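Side-chain contacts in pilotin OutS (PDB 3UTK), which acts as the pilotin of a type II secretion system, interacting with secretin OutD for the export of pectate lyases and cellulases across the outer membrane: residues A[41-46]-A[83-88]; A[46-51]-A[94-99]; A[51-56]-A[116-121]; A[73-78]-A[123-128]. All blocks are in the same frame, centred on the assembly; numbering follows the deposited sequence.

Interaction 1. Residues A[41-46]-A[83-88]; sequences NEQISQ and KGWDTG
The side-chain amide of Q43 lies flat on the indole of W85, with the two planes only 11° apart. This is the tight part of the contact. CD of Q43 sits 3.3 Å above the ring plane, toward the rim. NE2 reaches over the five-membered ring and comes within 3.1 Å of W85 CD1. NE2 is also near NE1 of W85, but both are donors and no hydrogen bond forms. Nearer the helix, CG of Q43 stands almost straight above the six-membered ring, 3.6 Å from its centroid, in a CH-pi contact. CB lies over CE3 and CZ3. The extended chain of Q43 thus runs across much of the indole. K83 CD packs on the opposite face, so the ring is held between two side chains. Helix 69-82 ends in a Schellman motif, with G84 at positive phi, and W85 is the next residue. Here the loop packs against the first turns of helix 40-60. The other side is looser and wet. OE1 of Q43 accepts from Y90 OH and from two waters. Water 1 also donates to D86 O, and water 2 accepts from D86 N. Further along, Q46 is exposed and makes a slight contact. Its OE1 lies 3.6 Å from W85 CH2, at the ring edge. D86 keeps its carboxylate away from the helix, and its OD1 accepts from G88 N in an Asx turn.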
loop_
_atom_site.group_PDB
_atom_site.type_symbol
_atom_site.label_atom_id
_atom_site.label_comp_id
_atom_site.label_asym_id
_atom_site.label_seq_id
_atom_site.Cartn_x
_atom_site.Cartn_y
_atom_site.Cartn_z
ATOM N N ASN A 41 13.764 8.498 -3.373
ATOM C CA ASN A 41 12.501 9.216 -3.249
ATOM C C ASN A 41 11.380 8.456 -3.933
ATOM O O ASN A 41 10.318 8.232 -3.349
ATOM C CB ASN A 41 12.611 10.620 -3.846
ATOM C CG ASN A 41 13.656 11.467 -3.150
ATOM O OD1 ASN A 41 14.070 11.164 -2.030
ATOM N ND2 ASN A 41 14.083 12.542 -3.809
ATOM N N GLU A 42 11.620 8.064 -5.178
ATOM C CA GLU A 42 10.639 7.288 -5.912
ATOM C C GLU A 42 10.309 6.004 -5.158
ATOM O O GLU A 42 9.167 5.566 -5.155
ATOM C CB GLU A 42 11.130 6.977 -7.325
ATOM C CG GLU A 42 11.269 8.209 -8.209
ATOM C CD GLU A 42 11.523 7.859 -9.664
ATOM O OE1 GLU A 42 11.477 6.654 -10.006
ATOM O OE2 GLU A 42 11.769 8.788 -10.463
ATOM N N GLN A 43 11.304 5.414 -4.504
ATOM C CA GLN A 43 11.082 4.156 -3.789
ATOM C C GLN A 43 10.050 4.286 -2.671
ATOM O O GLN A 43 9.082 3.519 -2.619
ATOM C CB GLN A 43 12.404 3.598 -3.246
ATOM C CG GLN A 43 13.403 3.269 -4.337
ATOM C CD GLN A 43 14.677 2.649 -3.807
ATOM O OE1 GLN A 43 14.885 2.551 -2.595
ATOM N NE2 GLN A 43 15.544 2.225 -4.719
ATOM N N ILE A 44 10.249 5.265 -1.791
ATOM C CA ILE A 44 9.380 5.447 -0.631
ATOM C C ILE A 44 7.950 5.787 -1.040
ATOM O O ILE A 44 6.989 5.246 -0.488
ATOM C CB ILE A 44 9.910 6.548 0.297
ATOM C CG1 ILE A 44 11.362 6.258 0.683
ATOM C CG2 ILE A 44 9.027 6.667 1.530
ATOM C CD1 ILE A 44 12.014 7.361 1.485
ATOM N N SER A 45 7.819 6.686 -2.007
ATOM C CA SER A 45 6.514 7.067 -2.536
ATOM C C SER A 45 5.775 5.874 -3.128
ATOM O O SER A 45 4.548 5.772 -3.021
ATOM C CB SER A 45 6.680 8.135 -3.611
ATOM O OG SER A 45 7.026 9.374 -3.028
ATOM N N GLN A 46 6.524 4.982 -3.765
ATOM C CA GLN A 46 5.927 3.814 -4.397
ATOM C C GLN A 46 5.376 2.845 -3.359
ATOM O O GLN A 46 4.272 2.330 -3.513
ATOM C CB GLN A 46 6.931 3.113 -5.324
ATOM C CG GLN A 46 7.233 3.905 -6.594
ATOM C CD GLN A 46 8.018 3.121 -7.632
ATOM O OE1 GLN A 46 8.343 1.948 -7.441
ATOM N NE2 GLN A 46 8.325 3.776 -8.747
ATOM N N LYS A 83 13.621 -6.280 -3.847
ATOM C CA LYS A 83 14.061 -5.473 -4.985
ATOM C C LYS A 83 15.502 -4.989 -4.828
ATOM O O LYS A 83 16.061 -4.384 -5.745
ATOM C CB LYS A 83 13.135 -4.274 -5.197
ATOM C CG LYS A 83 11.697 -4.649 -5.490
ATOM C CD LYS A 83 10.880 -3.417 -5.818
ATOM C CE LYS A 83 11.151 -2.939 -7.233
ATOM N NZ LYS A 83 10.584 -3.871 -8.245
ATOM N N GLY A 84 16.097 -5.256 -3.668
ATOM C CA GLY A 84 17.454 -4.820 -3.385
ATOM C C GLY A 84 17.557 -3.379 -2.911
ATOM O O GLY A 84 18.636 -2.792 -2.906
ATOM N N TRP A 85 16.436 -2.807 -2.495
ATOM C CA TRP A 85 16.419 -1.413 -2.068
ATOM C C TRP A 85 16.931 -1.235 -0.640
ATOM O O TRP A 85 16.884 -2.164 0.167
ATOM C CB TRP A 85 15.006 -0.846 -2.191
ATOM C CG TRP A 85 14.536 -0.693 -3.610
ATOM C CD1 TRP A 85 15.274 -0.869 -4.746
ATOM C CD2 TRP A 85 13.220 -0.327 -4.040
ATOM N NE1 TRP A 85 14.499 -0.633 -5.856
ATOM C CE2 TRP A 85 13.231 -0.299 -5.450
ATOM C CE3 TRP A 85 12.031 -0.019 -3.372
ATOM C CZ2 TRP A 85 12.104 0.027 -6.203
ATOM C CZ3 TRP A 85 10.911 0.302 -4.120
ATOM C CH2 TRP A 85 10.956 0.322 -5.521
ATOM N N ASP A 86 17.420 -0.035 -0.339
ATOM C CA ASP A 86 17.901 0.293 1.000
ATOM C C ASP A 86 16.748 0.692 1.919
ATOM O O ASP A 86 16.201 1.791 1.807
ATOM C CB ASP A 86 18.945 1.412 0.936
ATOM C CG ASP A 86 19.550 1.720 2.291
ATOM O OD1 ASP A 86 19.301 0.946 3.238
ATOM O OD2 ASP A 86 20.285 2.727 2.406
ATOM N N THR A 87 16.389 -0.205 2.832
ATOM C CA THR A 87 15.247 0.005 3.711
ATOM C C THR A 87 15.646 0.782 4.962
ATOM O O THR A 87 14.876 0.897 5.918
ATOM C CB THR A 87 14.569 -1.329 4.084
ATOM O OG1 THR A 87 14.250 -2.048 2.886
ATOM C CG2 THR A 87 13.282 -1.082 4.856
ATOM N N GLY A 88 16.862 1.312 4.946
ATOM C CA GLY A 88 17.313 2.188 6.008
ATOM C C GLY A 88 16.804 3.598 5.792
ATOM O O GLY A 88 16.585 4.334 6.753
HETATM O O HOH W 1 16.546 3.532 -0.836
HETATM O O HOH W 2 17.943 1.791 -2.704
#

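Interaction 2. Residues A[46-51]-A[94-99]; sequences QLASLV and PQLSEN
S97 touches V51 and A48 where helix 94-106 crosses helix 40-60. From CB outward, the serine meets mostly carbon. Its CB lies 3.6 Å from V51 CG1, with V51 CB slightly farther off. Its OG comes still nearer, 3.4 Å from V51 CB and 3.5 Å from A48 CA. The hydroxyl is buried against these carbons, and its hydrogen bond goes to the carbonyl O of L93, just before the helix begins. The chi1 of -65° sets OG beside the backbone N, where it can reach back to that carbonyl. V51 turns CG1 away from its own backbone N (chi1 177°), which brings this methyl against the serine CB. One turn earlier, A48 CB packs on the isobutyl group of L96. It is 3.5 Å from L96 CD2, closer than usual for two carbons, and as near to CG. Small residues let the backbones come close: the CA atoms of A48 and S97 are 4.4 Å apart. The axes of the two segments pass at 8.0 Å with a crossing angle of -53°. The contact is a buried joint between two helices of this all-helical fold. Around it, L93 in the preceding loop also touches A48, while I72 and A76 of helix 69-82 pack on V51. E98 on the outer side forms a salt bridge with K55 of helix 40-60.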
loop_
_atom_site.group_PDB
_atom_site.type_symbol
_atom_site.label_atom_id
_atom_site.label_comp_id
_atom_site.label_asym_id
_atom_site.label_seq_id
_atom_site.Cartn_x
_atom_site.Cartn_y
_atom_site.Cartn_z
ATOM N N GLN A 46 6.524 4.982 -3.765
ATOM C CA GLN A 46 5.927 3.814 -4.397
ATOM C C GLN A 46 5.376 2.845 -3.359
ATOM O O GLN A 46 4.272 2.330 -3.513
ATOM C CB GLN A 46 6.931 3.113 -5.324
ATOM C CG GLN A 46 7.233 3.905 -6.594
ATOM C CD GLN A 46 8.018 3.121 -7.632
ATOM O OE1 GLN A 46 8.343 1.948 -7.441
ATOM N NE2 GLN A 46 8.325 3.776 -8.747
ATOM N N LEU A 47 6.149 2.596 -2.304
ATOM C CA LEU A 47 5.711 1.694 -1.243
ATOM C C LEU A 47 4.501 2.253 -0.507
ATOM O O LEU A 47 3.567 1.512 -0.190
ATOM C CB LEU A 47 6.843 1.428 -0.253
ATOM C CG LEU A 47 8.087 0.793 -0.869
ATOM C CD1 LEU A 47 9.174 0.618 0.188
ATOM C CD2 LEU A 47 7.738 -0.534 -1.514
ATOM N N ALA A 48 4.521 3.560 -0.247
ATOM C CA ALA A 48 3.447 4.214 0.487
ATOM C C ALA A 48 2.148 4.127 -0.295
ATOM O O ALA A 48 1.073 3.965 0.283
ATOM C CB ALA A 48 3.800 5.680 0.791
ATOM N N SER A 49 2.259 4.230 -1.613
ATOM C CA SER A 49 1.103 4.092 -2.489
ATOM C C SER A 49 0.469 2.697 -2.393
ATOM O O SER A 49 -0.755 2.558 -2.401
ATOM C CB SER A 49 1.495 4.412 -3.934
ATOM O OG SER A 49 0.424 4.152 -4.827
ATOM N N LEU A 50 1.305 1.667 -2.305
ATOM C CA LEU A 50 0.821 0.293 -2.196
ATOM C C LEU A 50 0.157 0.083 -0.840
ATOM O O LEU A 50 -0.888 -0.532 -0.744
ATOM C CB LEU A 50 1.970 -0.708 -2.385
ATOM C CG LEU A 50 2.497 -0.906 -3.810
ATOM C CD1 LEU A 50 3.800 -1.709 -3.807
ATOM C CD2 LEU A 50 1.456 -1.586 -4.690
ATOM N N VAL A 51 0.764 0.624 0.208
ATOM C CA VAL A 51 0.180 0.530 1.536
ATOM C C VAL A 51 -1.179 1.246 1.591
ATOM O O VAL A 51 -2.148 0.705 2.125
ATOM C CB VAL A 51 1.137 1.099 2.600
ATOM C CG1 VAL A 51 0.486 1.050 3.965
ATOM C CG2 VAL A 51 2.446 0.295 2.602
ATOM N N PRO A 94 5.417 5.000 7.142
ATOM C CA PRO A 94 4.081 4.820 7.735
ATOM C C PRO A 94 3.184 6.068 7.706
ATOM O O PRO A 94 2.011 5.970 7.344
ATOM C CB PRO A 94 4.387 4.430 9.182
ATOM C CG PRO A 94 5.806 3.899 9.148
ATOM C CD PRO A 94 6.497 4.725 8.110
ATOM N N GLN A 95 3.712 7.220 8.111
ATOM C CA GLN A 95 2.929 8.448 8.047
ATOM C C GLN A 95 2.562 8.804 6.610
ATOM O O GLN A 95 1.441 9.244 6.338
ATOM C CB GLN A 95 3.671 9.617 8.691
ATOM C CG GLN A 95 2.861 10.908 8.671
ATOM C CD GLN A 95 1.505 10.748 9.340
ATOM O OE1 GLN A 95 1.395 10.157 10.414
ATOM N NE2 GLN A 95 0.465 11.265 8.701
ATOM N N LEU A 96 3.504 8.619 5.691
ATOM C CA LEU A 96 3.240 8.938 4.294
ATOM C C LEU A 96 2.102 8.071 3.774
ATOM O O LEU A 96 1.241 8.539 3.028
ATOM C CB LEU A 96 4.486 8.741 3.430
ATOM C CG LEU A 96 4.218 8.979 1.939
ATOM C CD1 LEU A 96 3.706 10.402 1.702
ATOM C CD2 LEU A 96 5.446 8.703 1.095
ATOM N N SER A 97 2.101 6.808 4.186
ATOM C CA SER A 97 1.077 5.854 3.771
ATOM C C SER A 97 -0.312 6.309 4.206
ATOM O O SER A 97 -1.267 6.263 3.426
ATOM C CB SER A 97 1.366 4.474 4.369
ATOM O OG SER A 97 2.572 3.933 3.866
ATOM N N GLU A 98 -0.410 6.747 5.459
ATOM C CA GLU A 98 -1.673 7.219 6.012
ATOM C C GLU A 98 -2.120 8.503 5.313
ATOM O O GLU A 98 -3.307 8.675 5.026
ATOM C CB GLU A 98 -1.559 7.422 7.528
ATOM C CG GLU A 98 -2.813 7.978 8.207
ATOM C CD GLU A 98 -4.024 7.056 8.108
ATOM O OE1 GLU A 98 -3.864 5.882 7.717
ATOM O OE2 GLU A 98 -5.146 7.513 8.426
ATOM N N ASN A 99 -1.174 9.395 5.028
ATOM C CA ASN A 99 -1.501 10.636 4.313
ATOM C C ASN A 99 -2.073 10.374 2.923
ATOM O O ASN A 99 -3.046 11.007 2.511
ATOM C CB ASN A 99 -0.281 11.548 4.207
ATOM C CG ASN A 99 0.097 12.167 5.534
ATOM O OD1 ASN A 99 1.151 12.797 5.664
ATOM N ND2 ASN A 99 -0.760 11.988 6.533
#

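Interaction 3. Residues A[51-56]-A[116-121]; sequences VAASKY and SSFNRT
Two torsions bring the rings of F118 and Y56 together. In F118, chi1 of -79° places CG beside the backbone N and sends the ring across to helix 40-60. In Y56, CG lies anti to the backbone N (chi1 -172°), which sets its ring next to the phenylalanine. The two rings form an offset edge-to-face pair. The edge of F118 points at the face of Y56, with the planes at 76° and the centroids 5.7 Å apart. The nearest atoms are F118 CD2 and Y56 CD1, at 3.8 Å. F118 CE2 lies a little farther off, near CG of the tyrosine. One turn back along helix 40-60, A53 meets the same phenylalanine in another way. Its CB sits over a face of the F118 ring, 3.6 Å from the centroid and 15° off the normal. This is a CH-pi contact, and the methyl is displaced slightly toward CZ and CE1. F118 thus offers a face to the alanine and an edge to the tyrosine. No hydrogen bond joins the two segments, and the contact is apolar. A53 is small enough for the ring to come close to the helix backbone: its CA is 3.8 Å from F118 CE2. The disulfide seen in this structure links C61, just past the end of helix 40-60, to C115 of helix 111-121, and Y56 touches C61. Y56 also packs on L105 of helix 94-106 and A53 also touches M122, while S54 points away from helix 111-121 and touches helix 123-131.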
loop_
_atom_site.group_PDB
_atom_site.type_symbol
_atom_site.label_atom_id
_atom_site.label_comp_id
_atom_site.label_asym_id
_atom_site.label_seq_id
_atom_site.Cartn_x
_atom_site.Cartn_y
_atom_site.Cartn_z
ATOM N N VAL A 51 0.764 0.624 0.208
ATOM C CA VAL A 51 0.180 0.530 1.536
ATOM C C VAL A 51 -1.179 1.246 1.591
ATOM O O VAL A 51 -2.148 0.705 2.125
ATOM C CB VAL A 51 1.137 1.099 2.600
ATOM C CG1 VAL A 51 0.486 1.050 3.965
ATOM C CG2 VAL A 51 2.446 0.295 2.602
ATOM N N ALA A 52 -1.238 2.452 1.036
ATOM C CA ALA A 52 -2.477 3.233 0.994
ATOM C C ALA A 52 -3.588 2.524 0.228
ATOM O O ALA A 52 -4.738 2.503 0.668
ATOM C CB ALA A 52 -2.223 4.597 0.380
ATOM N N ALA A 53 -3.249 1.965 -0.927
ATOM C CA ALA A 53 -4.226 1.235 -1.738
ATOM C C ALA A 53 -4.733 -0.004 -0.993
ATOM O O ALA A 53 -5.915 -0.332 -1.040
ATOM C CB ALA A 53 -3.622 0.843 -3.082
ATOM N N SER A 54 -3.822 -0.698 -0.316
ATOM C CA SER A 54 -4.196 -1.851 0.482
ATOM C C SER A 54 -5.132 -1.492 1.637
ATOM O O SER A 54 -6.095 -2.198 1.872
ATOM C CB SER A 54 -2.957 -2.568 1.015
ATOM O OG SER A 54 -2.177 -3.065 -0.058
ATOM N N LYS A 55 -4.835 -0.423 2.380
ATOM C CA LYS A 55 -5.730 -0.003 3.461
ATOM C C LYS A 55 -7.087 0.416 2.881
ATOM O O LYS A 55 -8.131 0.147 3.466
ATOM C CB LYS A 55 -5.114 1.133 4.291
ATOM C CG LYS A 55 -5.992 1.588 5.457
ATOM C CD LYS A 55 -5.303 2.608 6.354
ATOM C CE LYS A 55 -6.178 2.943 7.557
ATOM N NZ LYS A 55 -5.419 3.657 8.622
ATOM N N TYR A 56 -7.066 1.089 1.737
ATOM C CA TYR A 56 -8.307 1.470 1.065
ATOM C C TYR A 56 -9.166 0.232 0.764
ATOM O O TYR A 56 -10.380 0.234 0.962
ATOM C CB TYR A 56 -8.014 2.280 -0.213
ATOM C CG TYR A 56 -9.243 2.877 -0.859
ATOM C CD1 TYR A 56 -10.080 2.104 -1.656
ATOM C CD2 TYR A 56 -9.555 4.221 -0.687
ATOM C CE1 TYR A 56 -11.207 2.656 -2.246
ATOM C CE2 TYR A 56 -10.679 4.775 -1.274
ATOM C CZ TYR A 56 -11.498 3.993 -2.048
ATOM O OH TYR A 56 -12.618 4.551 -2.623
ATOM N N SER A 116 -13.221 -1.238 -7.556
ATOM C CA SER A 116 -13.147 -2.119 -8.717
ATOM C C SER A 116 -11.738 -2.068 -9.316
ATOM O O SER A 116 -11.169 -3.094 -9.700
ATOM C CB SER A 116 -14.178 -1.703 -9.772
ATOM O OG SER A 116 -14.162 -2.607 -10.867
ATOM N N SER A 117 -11.178 -0.865 -9.390
ATOM C CA SER A 117 -9.843 -0.690 -9.956
ATOM C C SER A 117 -8.752 -1.359 -9.101
ATOM O O SER A 117 -7.918 -2.098 -9.636
ATOM C CB SER A 117 -9.525 0.798 -10.168
ATOM O OG SER A 117 -8.270 0.943 -10.799
ATOM N N PHE A 118 -8.743 -1.095 -7.793
ATOM C CA PHE A 118 -7.743 -1.704 -6.900
ATOM C C PHE A 118 -7.898 -3.236 -6.848
ATOM O O PHE A 118 -6.904 -3.976 -6.837
ATOM C CB PHE A 118 -7.818 -1.111 -5.486
ATOM C CG PHE A 118 -7.150 0.244 -5.334
ATOM C CD1 PHE A 118 -6.122 0.651 -6.184
ATOM C CD2 PHE A 118 -7.563 1.112 -4.331
ATOM C CE1 PHE A 118 -5.508 1.897 -6.021
ATOM C CE2 PHE A 118 -6.952 2.360 -4.157
ATOM C CZ PHE A 118 -5.928 2.758 -5.015
ATOM N N ASN A 119 -9.137 -3.724 -6.824
ATOM C CA ASN A 119 -9.367 -5.172 -6.789
ATOM C C ASN A 119 -8.810 -5.837 -8.046
ATOM O O ASN A 119 -8.295 -6.969 -8.002
ATOM C CB ASN A 119 -10.861 -5.484 -6.650
ATOM C CG ASN A 119 -11.326 -5.523 -5.197
ATOM O OD1 ASN A 119 -10.572 -5.903 -4.290
ATOM N ND2 ASN A 119 -12.573 -5.130 -4.972
ATOM N N ARG A 120 -8.891 -5.119 -9.161
ATOM C CA ARG A 120 -8.391 -5.631 -10.432
ATOM C C ARG A 120 -6.868 -5.692 -10.489
ATOM O O ARG A 120 -6.325 -6.667 -10.993
ATOM C CB ARG A 120 -8.916 -4.800 -11.611
ATOM C CG ARG A 120 -8.508 -5.343 -12.983
ATOM C CD ARG A 120 -8.944 -4.411 -14.110
ATOM N NE ARG A 120 -7.969 -4.374 -15.198
ATOM C CZ ARG A 120 -7.343 -3.273 -15.612
ATOM N NH1 ARG A 120 -7.590 -2.097 -15.035
ATOM N NH2 ARG A 120 -6.472 -3.349 -16.609
ATOM N N THR A 121 -6.189 -4.680 -9.941
ATOM C CA THR A 121 -4.756 -4.499 -10.211
ATOM C C THR A 121 -3.804 -4.888 -9.082
ATOM O O THR A 121 -2.602 -4.992 -9.303
ATOM C CB THR A 121 -4.432 -3.025 -10.539
ATOM O OG1 THR A 121 -4.707 -2.218 -9.383
ATOM C CG2 THR A 121 -5.269 -2.527 -11.721
#

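Interaction 4. Residues A[73-78]-A[123-128]; sequences LKTAVN and TPFLDA
T75 sets its CG2 methyl against the ring of F125, in an off-centre CH-pi contact. The methyl is 4.2 Å from the ring centroid and 29° off the normal, with CE1 its nearest ring atom. In this fold of perpendicular helical hairpins, the contact joins helix 69-82 to the C-terminal helix 123-131. The axes of the two segments are steeply crossed, at 105°, and pass 10.1 Å apart. The side chain of F125 spans that gap. Its CG is anti to the backbone N (chi1 -168°), which carries the ring toward helix 69-82. The ring then meets A76 with its edge: CZ is 3.8 Å from the backbone N of A76 and 4.0 Å from its CB. T75 splits its branches: the methyl meets F125, and OG1 is hydrogen-bonded to T71 O one turn back. The polar end is thereby satisfied within the helix. Behind the contact, L50 and S54 of helix 40-60 touch F125. The phenylalanine is therefore shared between two helices of the core. On the C-terminal side, A128 CB approaches T75 CG2 to 3.9 Å.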
loop_
_atom_site.group_PDB
_atom_site.type_symbol
_atom_site.label_atom_id
_atom_site.label_comp_id
_atom_site.label_asym_id
_atom_site.label_seq_id
_atom_site.Cartn_x
_atom_site.Cartn_y
_atom_site.Cartn_z
ATOM N N LEU A 73 2.401 -2.794 6.037
ATOM C CA LEU A 73 3.686 -2.107 6.020
ATOM C C LEU A 73 4.862 -3.078 5.917
ATOM O O LEU A 73 5.809 -2.854 5.155
ATOM C CB LEU A 73 3.856 -1.257 7.279
ATOM C CG LEU A 73 4.811 -0.088 7.082
ATOM C CD1 LEU A 73 4.057 1.017 6.350
ATOM C CD2 LEU A 73 5.358 0.411 8.417
ATOM N N LYS A 74 4.803 -4.146 6.704
ATOM C CA LYS A 74 5.867 -5.135 6.712
ATOM C C LYS A 74 5.982 -5.770 5.331
ATOM O O LYS A 74 7.078 -6.117 4.891
ATOM C CB LYS A 74 5.587 -6.202 7.771
ATOM C CG LYS A 74 6.688 -7.227 7.936
ATOM C CD LYS A 74 6.248 -8.358 8.843
ATOM C CE LYS A 74 5.854 -7.852 10.221
ATOM N NZ LYS A 74 5.750 -8.988 11.195
ATOM N N THR A 75 4.848 -5.913 4.647
ATOM C CA THR A 75 4.842 -6.484 3.305
ATOM C C THR A 75 5.542 -5.561 2.313
ATOM O O THR A 75 6.306 -6.017 1.458
ATOM C CB THR A 75 3.415 -6.754 2.813
ATOM O OG1 THR A 75 2.759 -7.644 3.726
ATOM C CG2 THR A 75 3.444 -7.386 1.434
ATOM N N ALA A 76 5.295 -4.261 2.435
ATOM C CA ALA A 76 5.940 -3.291 1.561
ATOM C C ALA A 76 7.447 -3.290 1.798
ATOM O O ALA A 76 8.239 -3.223 0.857
ATOM C CB ALA A 76 5.347 -1.879 1.778
ATOM N N VAL A 77 7.846 -3.366 3.062
ATOM C CA VAL A 77 9.266 -3.417 3.381
ATOM C C VAL A 77 9.900 -4.674 2.778
ATOM O O VAL A 77 10.985 -4.605 2.204
ATOM C CB VAL A 77 9.527 -3.316 4.898
ATOM C CG1 VAL A 77 10.983 -3.581 5.212
ATOM C CG2 VAL A 77 9.106 -1.938 5.417
ATOM N N ASN A 78 9.209 -5.811 2.874
ATOM C CA ASN A 78 9.726 -7.065 2.317
ATOM C C ASN A 78 9.902 -7.012 0.806
ATOM O O ASN A 78 10.904 -7.484 0.270
ATOM C CB ASN A 78 8.836 -8.247 2.703
ATOM C CG ASN A 78 9.085 -8.722 4.124
ATOM O OD1 ASN A 78 9.933 -8.179 4.831
ATOM N ND2 ASN A 78 8.335 -9.731 4.553
ATOM N N THR A 123 -3.475 -7.604 -7.177
ATOM C CA THR A 123 -3.199 -9.013 -6.875
ATOM C C THR A 123 -1.743 -9.357 -6.484
ATOM O O THR A 123 -1.527 -10.073 -5.514
ATOM C CB THR A 123 -3.647 -9.947 -8.017
ATOM O OG1 THR A 123 -5.038 -9.740 -8.288
ATOM C CG2 THR A 123 -3.428 -11.396 -7.624
ATOM N N PRO A 124 -0.744 -8.880 -7.249
ATOM C CA PRO A 124 0.630 -9.248 -6.875
ATOM C C PRO A 124 1.029 -8.800 -5.462
ATOM O O PRO A 124 1.731 -9.533 -4.753
ATOM C CB PRO A 124 1.483 -8.539 -7.937
ATOM C CG PRO A 124 0.565 -8.405 -9.117
ATOM C CD PRO A 124 -0.790 -8.144 -8.525
ATOM N N PHE A 125 0.587 -7.618 -5.048
ATOM C CA PHE A 125 0.933 -7.143 -3.715
ATOM C C PHE A 125 0.132 -7.895 -2.650
ATOM O O PHE A 125 0.670 -8.251 -1.606
ATOM C CB PHE A 125 0.732 -5.632 -3.595
ATOM C CG PHE A 125 1.324 -5.038 -2.350
ATOM C CD1 PHE A 125 2.692 -5.033 -2.150
ATOM C CD2 PHE A 125 0.507 -4.491 -1.373
ATOM C CE1 PHE A 125 3.235 -4.481 -0.996
ATOM C CE2 PHE A 125 1.041 -3.941 -0.222
ATOM C CZ PHE A 125 2.405 -3.936 -0.031
ATOM N N LEU A 126 -1.151 -8.149 -2.916
ATOM C CA LEU A 126 -1.957 -8.909 -1.965
ATOM C C LEU A 126 -1.418 -10.340 -1.817
ATOM O O LEU A 126 -1.445 -10.914 -0.729
ATOM C CB LEU A 126 -3.439 -8.921 -2.357
ATOM C CG LEU A 126 -4.073 -7.548 -2.608
ATOM C CD1 LEU A 126 -5.563 -7.681 -2.883
ATOM C CD2 LEU A 126 -3.822 -6.577 -1.461
ATOM N N ASP A 127 -0.925 -10.910 -2.912
ATOM C CA ASP A 127 -0.302 -12.238 -2.854
ATOM C C ASP A 127 0.922 -12.246 -1.929
ATOM O O ASP A 127 1.136 -13.190 -1.154
ATOM C CB ASP A 127 0.113 -12.703 -4.250
ATOM C CG ASP A 127 -1.046 -13.275 -5.050
ATOM O OD1 ASP A 127 -2.170 -13.365 -4.513
ATOM O OD2 ASP A 127 -0.821 -13.655 -6.220
ATOM N N ALA A 128 1.721 -11.190 -2.019
ATOM C CA ALA A 128 2.917 -11.042 -1.191
ATOM C C ALA A 128 2.548 -10.971 0.286
ATOM O O ALA A 128 3.303 -11.397 1.163
ATOM C CB ALA A 128 3.687 -9.797 -1.603
#

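Overall arrangement
Helix 40-60 runs through interactions 1, 2 and 3 and meets a different part of the chain in each. Interaction 4 joins helices 69-82 and 123-131, and its residues still touch helix 40-60. Interactions 2, 3 and 4 are buried, with no hydrogen bond between their segments. A serine hydroxyl packs among carbons in interaction 2, an aromatic pair carries interaction 3, and a methyl on a ring carries interaction 4. Interaction 1 lies farther out, about 13 Å from the chain centre, and uses an amide-indole stack and water bridges. Interactions 1 and 3 are on opposite sides of that centre. V51 is common to interactions 2 and 3. T87 and V77 connect interactions 1 and 4.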